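Local coordinates for protein Kinase A (Toxoplasma gondii, PDB 5J3U) that binds cyclic AMP through two cyclic nucleotide-binding domains and, as a regulatory subunit, probably holds the kinase catalytic subunit inhibited, at residues Lys241-Lys244 with Arg245-Ser249. Sequence-based numbering, arbitrary orientation.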
loop_
_atom_site.group_PDB
_atom_site.type_symbol
_atom_site.label_atom_id
_atom_site.label_comp_id
_atom_site.label_asym_id
_atom_site.label_seq_id
_atom_site.Cartn_x
_atom_site.Cartn_y
_atom_site.Cartn_z
ATOM N N LYS A 241 -0.721 0.516 10.363
ATOM C CA LYS A 241 -2.154 0.446 10.551
ATOM C C LYS A 241 -2.719 -0.869 9.996
ATOM O O LYS A 241 -3.534 -1.483 10.640
ATOM C CB LYS A 241 -2.871 1.627 9.916
ATOM C CG LYS A 241 -4.320 1.694 10.346
ATOM C CD LYS A 241 -4.943 3.023 9.961
ATOM C CE LYS A 241 -4.455 4.171 10.828
ATOM N NZ LYS A 241 -5.377 5.341 10.697
ATOM N N SER A 242 -2.266 -1.279 8.810
ATOM C CA SER A 242 -2.681 -2.563 8.226
ATOM C C SER A 242 -2.184 -3.740 9.018
ATOM O O SER A 242 -2.870 -4.741 9.148
ATOM C CB SER A 242 -2.191 -2.727 6.794
ATOM O OG SER A 242 -2.558 -1.601 6.074
ATOM N N PHE A 243 -0.950 -3.651 9.521
ATOM C CA PHE A 243 -0.423 -4.698 10.366
ATOM C C PHE A 243 -1.301 -4.946 11.603
ATOM O O PHE A 243 -1.687 -6.088 11.933
ATOM C CB PHE A 243 1.006 -4.331 10.791
ATOM C CG PHE A 243 1.677 -5.325 11.688
ATOM C CD1 PHE A 243 1.573 -5.218 13.089
ATOM C CD2 PHE A 243 2.567 -6.260 11.179
ATOM C CE1 PHE A 243 2.236 -6.093 13.909
ATOM C CE2 PHE A 243 3.257 -7.123 12.015
ATOM C CZ PHE A 243 3.093 -7.042 13.376
ATOM N N LYS A 244 -1.602 -3.858 12.296
ATOM C CA LYS A 244 -2.448 -3.934 13.493
ATOM C C LYS A 244 -3.876 -4.435 13.155
ATOM O O LYS A 244 -4.434 -5.226 13.894
ATOM C CB LYS A 244 -2.532 -2.571 14.130
ATOM C CG LYS A 244 -1.266 -2.056 14.767
ATOM C CD LYS A 244 -0.905 -2.751 16.048
ATOM C CE LYS A 244 0.423 -2.155 16.582
ATOM N NZ LYS A 244 0.892 -2.743 17.866
ATOM N N ARG A 245 -4.431 -4.017 12.023
ATOM C CA ARG A 245 -5.839 -4.336 11.723
ATOM C C ARG A 245 -6.060 -5.646 10.999
ATOM O O ARG A 245 -7.200 -6.131 10.990
ATOM C CB ARG A 245 -6.456 -3.210 10.961
ATOM C CG ARG A 245 -6.597 -1.998 11.837
ATOM C CD ARG A 245 -7.185 -0.862 11.077
ATOM N NE ARG A 245 -7.401 0.259 11.981
ATOM C CZ ARG A 245 -7.912 1.425 11.616
ATOM N NH1 ARG A 245 -8.333 1.643 10.355
ATOM N NH2 ARG A 245 -8.053 2.366 12.546
ATOM N N LEU A 246 -5.006 -6.203 10.380
ATOM C CA LEU A 246 -5.142 -7.376 9.523
ATOM C C LEU A 246 -4.393 -8.627 9.998
ATOM O O LEU A 246 -4.742 -9.742 9.576
ATOM C CB LEU A 246 -4.639 -7.044 8.118
ATOM C CG LEU A 246 -5.307 -5.915 7.343
ATOM C CD1 LEU A 246 -4.655 -5.772 5.982
ATOM C CD2 LEU A 246 -6.794 -6.187 7.181
ATOM N N MET A 247 -3.394 -8.481 10.867
ATOM C CA MET A 247 -2.541 -9.627 11.209
ATOM C C MET A 247 -3.153 -10.480 12.300
ATOM O O MET A 247 -2.731 -11.608 12.499
ATOM C CB MET A 247 -1.126 -9.192 11.599
ATOM C CG MET A 247 -0.342 -8.553 10.444
ATOM S SD MET A 247 0.263 -9.819 9.272
ATOM C CE MET A 247 1.631 -10.395 10.250
ATOM N N GLY A 248 -4.201 -9.974 12.955
ATOM C CA GLY A 248 -4.859 -10.789 13.986
ATOM C C GLY A 248 -3.914 -11.406 14.971
ATOM O O GLY A 248 -2.976 -10.761 15.442
ATOM N N SER A 249 -4.142 -12.668 15.299
ATOM C CA SER A 249 -3.347 -13.361 16.302
ATOM C C SER A 249 -1.924 -13.671 15.844
ATOM O O SER A 249 -1.069 -14.037 16.693
ATOM C CB SER A 249 -4.082 -14.639 16.821
ATOM O OG SER A 249 -3.970 -15.707 15.912
HETATM O O HOH W 1 -5.875 -7.699 13.430
#
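Arg245 lies alongside Lys241 one helical turn earlier, both side chains running the same way. The lysine methylenes rest on the guanidinium: Lys241 CD sits over one face, toward its rim, 3.7 Å from Arg245 NH1. With CG anti to the carbonyl carbon (chi1 -69°) and the chain extended as far as NE, Arg245 follows the lysine outward. The two positive ends stay near each other, Lys241 NZ 4.4 Å from Arg245 NH2, a pairing that probably costs some repulsion. At the base of the two side chains Arg245 N donates to Lys241 O at 3.0 Å.

On the buried side, Met247 reaches back to Phe243. Its CG lies over the ring face in a CH-pi contact, 4.2 Å from the Phe243 centroid and 28° off the normal, while SD stands more obliquely in a Met-aromatic contact. Bends at chi2 (-77°) and chi3 bring Met247 CE back to the ring, near Phe243 CE2. The ring also meets Phe180 edge-to-face. Met247 N donates to Phe243 O, whereas the bond from Leu246 N to Ser242 O is weak.

At Gly248 the chain leaves the helix with positive phi. A water takes over the next link of the backbone, donating to Lys244 O at 2.9 Å and accepting from Gly248 N at 2.9 Å.

This is the C-terminal part of the short helix 240-246, finished by a water-bridged turn at Gly248. The helix follows the last strand of the second cyclic nucleotide-binding domain, and Phe243 packs against Leu238 of that strand, 232-239, and against helices 215-219 and 250-257.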